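Local coordinates for Rho GTPase-activating protein 5 (Homo sapiens, PDB 5U4V), which probably regulates Rho-family GTPases as a GTPase-activating protein, and here contributes a pseudoGTPase domain with a G-domain fold, at residues 12-17 with 69-74; 141-146 with 156-161. All blocks are in the same frame, centred on the assembly; numbering follows the deposited sequence.

Interaction 1 (12-17 with 69-74); sequences FILGKD and HGCFCV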
ATOM      1  N   PHE A  12       5.038   2.869  -4.615  1.00 52.96           N
ATOM      2  CA  PHE A  12       5.838   1.794  -4.080  1.00 52.16           C
ATOM      3  C   PHE A  12       4.956   0.803  -3.311  1.00 51.00           C
ATOM      4  O   PHE A  12       3.897   1.168  -2.758  1.00 50.25           O
ATOM      5  CB  PHE A  12       6.934   2.349  -3.173  1.00 53.53           C
ATOM      6  CG  PHE A  12       7.860   3.331  -3.857  1.00 55.18           C
ATOM      7  CD1 PHE A  12       8.992   2.879  -4.539  1.00 54.34           C
ATOM      8  CD2 PHE A  12       7.622   4.710  -3.788  1.00 57.24           C
ATOM      9  CE1 PHE A  12       9.866   3.779  -5.156  1.00 56.32           C
ATOM     10  CE2 PHE A  12       8.500   5.621  -4.381  1.00 59.50           C
ATOM     11  CZ  PHE A  12       9.628   5.156  -5.067  1.00 58.48           C
ATOM     12  N   ILE A  13       5.385  -0.459  -3.310  1.00 47.04           N
ATOM     13  CA  ILE A  13       4.645  -1.521  -2.654  1.00 44.90           C
ATOM     14  C   ILE A  13       5.616  -2.392  -1.860  1.00 43.89           C
ATOM     15  O   ILE A  13       6.481  -3.081  -2.455  1.00 40.92           O
ATOM     16  CB  ILE A  13       3.848  -2.419  -3.643  1.00 43.94           C
ATOM     17  CG1 ILE A  13       2.740  -1.639  -4.351  1.00 45.49           C
ATOM     18  CG2 ILE A  13       3.241  -3.608  -2.907  1.00 43.57           C
ATOM     19  CD1 ILE A  13       2.053  -2.410  -5.496  1.00 44.56           C
ATOM     20  N   LEU A  14       5.442  -2.379  -0.530  1.00 44.36           N
ATOM     21  CA  LEU A  14       6.206  -3.217   0.396  1.00 44.20           C
ATOM     22  C   LEU A  14       5.501  -4.511   0.680  1.00 45.43           C
ATOM     23  O   LEU A  14       4.262  -4.551   0.817  1.00 46.45           O
ATOM     24  CB  LEU A  14       6.391  -2.506   1.697  1.00 46.13           C
ATOM     25  CG  LEU A  14       7.589  -1.584   1.800  1.00 47.82           C
ATOM     26  CD1 LEU A  14       7.293  -0.565   2.886  1.00 48.92           C
ATOM     27  CD2 LEU A  14       8.819  -2.420   2.171  1.00 48.11           C
ATOM     28  N   GLY A  15       6.269  -5.585   0.751  1.00 45.83           N
ATOM     29  CA  GLY A  15       5.702  -6.893   1.017  1.00 50.29           C
ATOM     30  C   GLY A  15       6.850  -7.828   1.250  1.00 56.25           C
ATOM     31  O   GLY A  15       7.970  -7.593   0.783  1.00 64.06           O
ATOM     32  N   LYS A  16       6.587  -8.871   2.005  1.00 56.42           N
ATOM     33  CA  LYS A  16       7.558  -9.914   2.224  1.00 53.93           C
ATOM     34  C   LYS A  16       7.090 -11.137   1.457  1.00 54.36           C
ATOM     35  O   LYS A  16       5.891 -11.324   1.252  1.00 52.63           O
ATOM     36  CB  LYS A  16       7.710 -10.201   3.723  1.00 51.37           C
ATOM     37  CG  LYS A  16       9.059 -10.824   4.059  1.00 52.38           C
ATOM     38  CD  LYS A  16       9.208 -11.191   5.517  1.00 52.01           C
ATOM     39  CE  LYS A  16      10.627 -11.678   5.776  1.00 55.09           C
ATOM     40  NZ  LYS A  16      10.819 -12.179   7.179  1.00 55.22           N
ATOM     41  N   ASP A  17       8.053 -11.950   1.030  1.00 59.59           N
ATOM     42  CA  ASP A  17       7.786 -13.217   0.325  1.00 62.77           C
ATOM     43  C   ASP A  17       6.903 -13.006  -0.911  1.00 59.36           C
ATOM     44  O   ASP A  17       5.826 -13.593  -1.041  1.00 59.56           O
ATOM     45  CB  ASP A  17       7.187 -14.277   1.284  1.00 66.64           C
ATOM     46  CG  ASP A  17       8.242 -15.073   2.055  1.00 71.78           C
ATOM     47  OD1 ASP A  17       9.407 -14.638   2.190  1.00 74.89           O
ATOM     48  OD2 ASP A  17       7.897 -16.197   2.530  1.00 75.02           O
ATOM     49  N   HIS A  69       4.138  10.545  -5.003  1.00 63.34           N
ATOM     50  CA  HIS A  69       4.338   9.157  -4.669  1.00 61.46           C
ATOM     51  C   HIS A  69       3.702   8.770  -3.339  1.00 61.06           C
ATOM     52  O   HIS A  69       3.442   9.602  -2.508  1.00 65.80           O
ATOM     53  CB  HIS A  69       5.827   8.842  -4.663  1.00 64.66           C
ATOM     54  CG  HIS A  69       6.596   9.648  -3.681  1.00 69.68           C
ATOM     55  ND1 HIS A  69       6.884  10.980  -3.877  1.00 74.04           N
ATOM     56  CD2 HIS A  69       7.135   9.313  -2.490  1.00 72.55           C
ATOM     57  CE1 HIS A  69       7.568  11.431  -2.845  1.00 79.31           C
ATOM     58  NE2 HIS A  69       7.736  10.436  -1.991  1.00 78.69           N
ATOM     59  N   GLY A  70       3.450   7.487  -3.158  1.00 57.20           N
ATOM     60  CA  GLY A  70       2.855   6.962  -1.946  1.00 55.13           C
ATOM     61  C   GLY A  70       3.300   5.518  -1.812  1.00 52.68           C
ATOM     62  O   GLY A  70       4.012   4.990  -2.686  1.00 50.94           O
ATOM     63  N   CYS A  71       2.863   4.859  -0.751  1.00 60.79           N
ATOM     64  CA  CYS A  71       3.358   3.524  -0.486  1.00 58.28           C
ATOM     65  C   CYS A  71       2.328   2.535   0.040  1.00 54.91           C
ATOM     66  O   CYS A  71       1.876   2.639   1.168  1.00 54.64           O
ATOM     67  CB  CYS A  71       4.549   3.617   0.453  1.00 58.05           C
ATOM     68  SG  CYS A  71       5.293   2.015   0.789  1.00 60.67           S
ATOM     69  N   PHE A  72       1.978   1.569  -0.799  1.00 54.39           N
ATOM     70  CA  PHE A  72       1.230   0.394  -0.372  1.00 50.83           C
ATOM     71  C   PHE A  72       2.037  -0.526   0.513  1.00 47.57           C
ATOM     72  O   PHE A  72       3.182  -0.838   0.206  1.00 46.96           O
ATOM     73  CB  PHE A  72       0.750  -0.406  -1.567  1.00 52.95           C
ATOM     74  CG  PHE A  72      -0.516   0.093  -2.157  1.00 54.78           C
ATOM     75  CD1 PHE A  72      -1.286   1.041  -1.491  1.00 54.89           C
ATOM     76  CD2 PHE A  72      -0.958  -0.413  -3.383  1.00 56.94           C
ATOM     77  CE1 PHE A  72      -2.474   1.503  -2.054  1.00 58.07           C
ATOM     78  CE2 PHE A  72      -2.152   0.054  -3.955  1.00 58.80           C
ATOM     79  CZ  PHE A  72      -2.911   1.009  -3.284  1.00 59.54           C
ATOM     80  N   CYS A  73       1.440  -0.952   1.627  1.00 45.05           N
ATOM     81  CA  CYS A  73       2.086  -1.934   2.484  1.00 43.25           C
ATOM     82  C   CYS A  73       1.157  -3.104   2.722  1.00 41.99           C
ATOM     83  O   CYS A  73       0.086  -2.960   3.311  1.00 42.02           O
ATOM     84  CB  CYS A  73       2.528  -1.298   3.811  1.00 43.71           C
ATOM     85  SG  CYS A  73       3.448   0.254   3.636  1.00 47.50           S
ATOM     86  N   VAL A  74       1.580  -4.263   2.252  1.00 41.24           N
ATOM     87  CA  VAL A  74       0.771  -5.479   2.180  1.00 39.53           C
ATOM     88  C   VAL A  74       1.412  -6.504   3.117  1.00 39.72           C
ATOM     89  O   VAL A  74       2.622  -6.624   3.203  1.00 39.18           O
ATOM     90  CB  VAL A  74       0.740  -6.069   0.733  1.00 40.58           C
ATOM     91  CG1 VAL A  74      -0.303  -7.162   0.550  1.00 40.10           C
ATOM     92  CG2 VAL A  74       0.547  -4.985  -0.270  1.00 42.32           C
TER
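Strands 8-14 and 69-75 are parallel neighbours in the middle of the G-domain sheet, and Phe12, Ile13 and Leu14 pair in register with Cys71, Phe72 and Cys73. Strand 8-14 leads into the position that the P-loop probably takes, as in G domains, where Lys16 makes a salt bridge with Glu79. Four backbone hydrogen bonds of 2.8 to 3.1 Å form the ladder: Phe12 N to Gly70 O, Phe72 N to Phe12 O, Leu14 N to Phe72 O and Val74 N to Leu14 O. The last two are nearly straight at the hydrogen, 164° and 166°, whereas the first two are more bent.

On one face of the sheet Ile13 and Phe72 lie side by side and point the same way, Ile13 CG1 resting 3.6 Å from Phe72 CB, while Ile13 CG2 meets Val74 CG2. Helix 19-28 packs on this face. On the other, Leu14 CG stands anti to its carbonyl carbon (chi1 -87°), and CD1 rests against both sulfurs, 3.9 Å from Cys71 SG and 4.0 Å from Cys73 SG; Phe83 and Phe87 of helix 78-96 close over Leu14.

The four bonds satisfy the inward-facing peptide groups and flanking strands take up outward-facing ones, such as those of Ile13 and Cys71, which probably fixes the register.

Interaction 2 (141-146 with 156-161); sequences PFVDVP and ETQIKQ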
ATOM      1  N   PRO A 141      -4.812   4.965   5.897  1.00 37.21           N
ATOM      2  CA  PRO A 141      -5.914   4.026   5.734  1.00 37.66           C
ATOM      3  C   PRO A 141      -5.447   2.582   5.882  1.00 37.06           C
ATOM      4  O   PRO A 141      -4.341   2.227   5.488  1.00 34.19           O
ATOM      5  CB  PRO A 141      -6.399   4.264   4.306  1.00 36.14           C
ATOM      6  CG  PRO A 141      -5.994   5.682   4.021  1.00 37.27           C
ATOM      7  CD  PRO A 141      -4.655   5.834   4.720  1.00 37.68           C
ATOM      8  N   PHE A 142      -6.296   1.777   6.506  1.00 37.84           N
ATOM      9  CA  PHE A 142      -6.083   0.353   6.551  1.00 36.60           C
ATOM     10  C   PHE A 142      -7.204  -0.363   5.807  1.00 36.79           C
ATOM     11  O   PHE A 142      -8.362  -0.256   6.185  1.00 38.21           O
ATOM     12  CB  PHE A 142      -5.989  -0.113   8.003  1.00 37.01           C
ATOM     13  CG  PHE A 142      -5.909  -1.583   8.146  1.00 38.14           C
ATOM     14  CD1 PHE A 142      -4.901  -2.286   7.544  1.00 37.47           C
ATOM     15  CD2 PHE A 142      -6.862  -2.277   8.882  1.00 42.96           C
ATOM     16  CE1 PHE A 142      -4.775  -3.654   7.714  1.00 41.11           C
ATOM     17  CE2 PHE A 142      -6.767  -3.663   9.055  1.00 42.85           C
ATOM     18  CZ  PHE A 142      -5.725  -4.358   8.451  1.00 42.58           C
ATOM     19  N   VAL A 143      -6.823  -1.109   4.769  1.00 37.67           N
ATOM     20  CA  VAL A 143      -7.753  -1.871   3.920  1.00 40.30           C
ATOM     21  C   VAL A 143      -7.548  -3.380   3.954  1.00 42.88           C
ATOM     22  O   VAL A 143      -6.427  -3.856   3.873  1.00 43.74           O
ATOM     23  CB  VAL A 143      -7.711  -1.360   2.445  1.00 40.39           C
ATOM     24  CG1 VAL A 143      -8.780  -2.056   1.610  1.00 40.81           C
ATOM     25  CG2 VAL A 143      -7.936   0.159   2.351  1.00 35.87           C
ATOM     26  N   ASP A 144      -8.632  -4.141   4.056  1.00 49.76           N
ATOM     27  CA  ASP A 144      -8.580  -5.602   3.889  1.00 54.87           C
ATOM     28  C   ASP A 144      -8.932  -6.019   2.464  1.00 54.64           C
ATOM     29  O   ASP A 144     -10.005  -5.667   1.965  1.00 57.03           O
ATOM     30  CB  ASP A 144      -9.567  -6.306   4.831  1.00 63.76           C
ATOM     31  CG  ASP A 144      -9.409  -5.898   6.273  1.00 66.68           C
ATOM     32  OD1 ASP A 144      -8.298  -5.554   6.716  1.00 71.18           O
ATOM     33  OD2 ASP A 144     -10.419  -5.933   6.982  1.00 71.39           O
ATOM     34  N   VAL A 145      -8.049  -6.794   1.826  1.00 54.12           N
ATOM     35  CA  VAL A 145      -8.294  -7.312   0.473  1.00 53.28           C
ATOM     36  C   VAL A 145      -8.307  -8.832   0.424  1.00 55.32           C
ATOM     37  O   VAL A 145      -7.249  -9.480   0.351  1.00 52.85           O
ATOM     38  CB  VAL A 145      -7.312  -6.752  -0.585  1.00 50.55           C
ATOM     39  CG1 VAL A 145      -7.791  -7.113  -1.980  1.00 50.76           C
ATOM     40  CG2 VAL A 145      -7.175  -5.240  -0.434  1.00 47.80           C
ATOM     41  N   PRO A 146      -9.520  -9.412   0.427  1.00 61.05           N
ATOM     42  CA  PRO A 146      -9.783 -10.854   0.314  1.00 63.46           C
ATOM     43  C   PRO A 146      -9.427 -11.417  -1.055  1.00 64.99           C
ATOM     44  O   PRO A 146      -9.637 -10.734  -2.049  1.00 64.18           O
ATOM     45  CB  PRO A 146     -11.284 -10.945   0.549  1.00 67.81           C
ATOM     46  CG  PRO A 146     -11.825  -9.606   0.213  1.00 64.85           C
ATOM     47  CD  PRO A 146     -10.770  -8.646   0.616  1.00 61.11           C
ATOM     48  N   GLU A 156     -10.839  -6.845  -6.489  1.00 58.87           N
ATOM     49  CA  GLU A 156     -10.804  -5.605  -7.293  1.00 59.07           C
ATOM     50  C   GLU A 156     -11.381  -4.370  -6.567  1.00 57.06           C
ATOM     51  O   GLU A 156     -10.761  -3.294  -6.552  1.00 53.42           O
ATOM     52  CB  GLU A 156     -11.491  -5.732  -8.672  1.00 62.30           C
ATOM     53  CG  GLU A 156     -11.489  -7.097  -9.349  1.00 68.31           C
ATOM     54  CD  GLU A 156     -11.954  -7.047 -10.806  1.00 74.34           C
ATOM     55  OE1 GLU A 156     -13.145  -7.306 -11.099  1.00 76.69           O
ATOM     56  OE2 GLU A 156     -11.111  -6.737 -11.678  1.00 75.22           O
ATOM     57  N   THR A 157     -12.559  -4.535  -5.967  1.00 57.16           N
ATOM     58  CA  THR A 157     -13.201  -3.440  -5.230  1.00 56.44           C
ATOM     59  C   THR A 157     -12.281  -2.967  -4.123  1.00 51.96           C
ATOM     60  O   THR A 157     -12.124  -1.778  -3.917  1.00 52.08           O
ATOM     61  CB  THR A 157     -14.581  -3.843  -4.650  1.00 59.50           C
ATOM     62  OG1 THR A 157     -15.488  -4.080  -5.726  1.00 62.01           O
ATOM     63  CG2 THR A 157     -15.153  -2.767  -3.731  1.00 58.40           C
ATOM     64  N   GLN A 158     -11.648  -3.900  -3.440  1.00 50.90           N
ATOM     65  CA  GLN A 158     -10.697  -3.550  -2.378  1.00 46.63           C
ATOM     66  C   GLN A 158      -9.397  -2.928  -2.856  1.00 42.40           C
ATOM     67  O   GLN A 158      -8.877  -2.022  -2.210  1.00 40.25           O
ATOM     68  CB  GLN A 158     -10.458  -4.743  -1.503  1.00 48.58           C
ATOM     69  CG  GLN A 158     -11.736  -5.276  -0.896  1.00 54.18           C
ATOM     70  CD  GLN A 158     -12.659  -4.161  -0.403  1.00 55.36           C
ATOM     71  OE1 GLN A 158     -13.340  -3.515  -1.192  1.00 56.42           O
ATOM     72  NE2 GLN A 158     -12.663  -3.929   0.902  1.00 55.07           N
ATOM     73  N   ILE A 159      -8.893  -3.374  -4.000  1.00 41.67           N
ATOM     74  CA  ILE A 159      -7.759  -2.687  -4.623  1.00 39.50           C
ATOM     75  C   ILE A 159      -8.094  -1.213  -4.863  1.00 37.74           C
ATOM     76  O   ILE A 159      -7.331  -0.309  -4.559  1.00 38.46           O
ATOM     77  CB  ILE A 159      -7.298  -3.407  -5.925  1.00 41.00           C
ATOM     78  CG1 ILE A 159      -6.842  -4.850  -5.615  1.00 41.75           C
ATOM     79  CG2 ILE A 159      -6.119  -2.738  -6.579  1.00 41.56           C
ATOM     80  CD1 ILE A 159      -5.829  -4.930  -4.509  1.00 38.45           C
ATOM     81  N   LYS A 160      -9.294  -0.981  -5.346  1.00 40.82           N
ATOM     82  CA  LYS A 160      -9.747   0.347  -5.697  1.00 40.32           C
ATOM     83  C   LYS A 160      -9.823   1.250  -4.494  1.00 38.28           C
ATOM     84  O   LYS A 160      -9.408   2.394  -4.593  1.00 35.98           O
ATOM     85  CB  LYS A 160     -11.086   0.280  -6.439  1.00 43.52           C
ATOM     86  CG  LYS A 160     -10.926  -0.158  -7.874  1.00 45.48           C
ATOM     87  CD  LYS A 160     -12.266  -0.631  -8.473  1.00 48.61           C
ATOM     88  CE  LYS A 160     -12.087  -1.168  -9.888  1.00 49.57           C
ATOM     89  NZ  LYS A 160     -13.077  -2.225 -10.224  1.00 54.04           N
ATOM     90  N   GLN A 161     -10.344   0.727  -3.370  1.00 38.17           N
ATOM     91  CA  GLN A 161     -10.431   1.483  -2.149  1.00 38.49           C
ATOM     92  C   GLN A 161      -9.041   1.875  -1.689  1.00 36.93           C
ATOM     93  O   GLN A 161      -8.797   3.025  -1.337  1.00 36.23           O
ATOM     94  CB  GLN A 161     -11.120   0.671  -1.044  1.00 40.88           C
ATOM     95  CG  GLN A 161     -12.623   0.518  -1.175  1.00 43.10           C
ATOM     96  CD  GLN A 161     -13.199  -0.413  -0.087  1.00 46.01           C
ATOM     97  OE1 GLN A 161     -12.506  -0.785   0.885  1.00 43.30           O
ATOM     98  NE2 GLN A 161     -14.488  -0.787  -0.230  1.00 49.15           N
TER
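Val145, near the end of edge strand 142-145, packs against Gln158 in the first turn of helix 156-173, which runs nearly antiparallel to the strand (164°) as the last helix of the G-domain fold. The apolar contacts centre on this valine. Both of its methyls lean on Gln158 CB from the same side, CG2 lying 3.5 Å and CG1 3.6 Å from it, and the two side chains slide past each other in opposite directions. Val145 CG1, set anti to the backbone N, also reaches Ile159 CD1 at 3.9 Å, the two side chains crossing at about a right angle; Ile159 continues onto Leu23 and Ile27 of helix 19-28. With an alanine here both methyls go, which would probably open a gap beside Gln158 CB and leave Ile159 CD1 without its partner on the strand. After Val145, Pro146 CD touches Gln158 CG; before it, Val143 CG1 lies against two oxygens, 3.8 Å from Gln158 O and 4.0 Å from Gln161 OE1.

The polar link is a single weak hydrogen bond, Gln158 NE2 to Asp144 O, 3.3 Å long with 150° at the hydrogen. The bend of the glutamine at chi2 (-42°) turns its amide back to this carbonyl. Asp144 itself sends its carboxylate elsewhere, into a salt bridge with Arg128 of helix 124-138.

With methyl and methylene groups carrying most of the contact, the helix is held to the strand mainly by close apolar fit, and the one weak amide bond probably adds little strength, though it helps satisfy Asp144 O.

Overall arrangement
Interactions 1 and 2 reach the same six-stranded sheet, their centres about 14 Å apart and their nearest atoms about 5 Å apart without touching. Along the chain they come in series, the 12-17 with 69-74 pairing being complete before 141-146 meets 156-161. Strand 109-114 lies between strands 69-75 and 142-145, bonded to both, so the central pairing of interaction 1 is carried outward to the edge strand of interaction 2. Helix 19-28 offers a second link: Leu23 touches Phe72 and Val74 in one contact and Ile159 in the other. Together they tie the sheet's centre to its C-terminal helix, consistent with a G-domain scaffold retained in a pseudoGTPase.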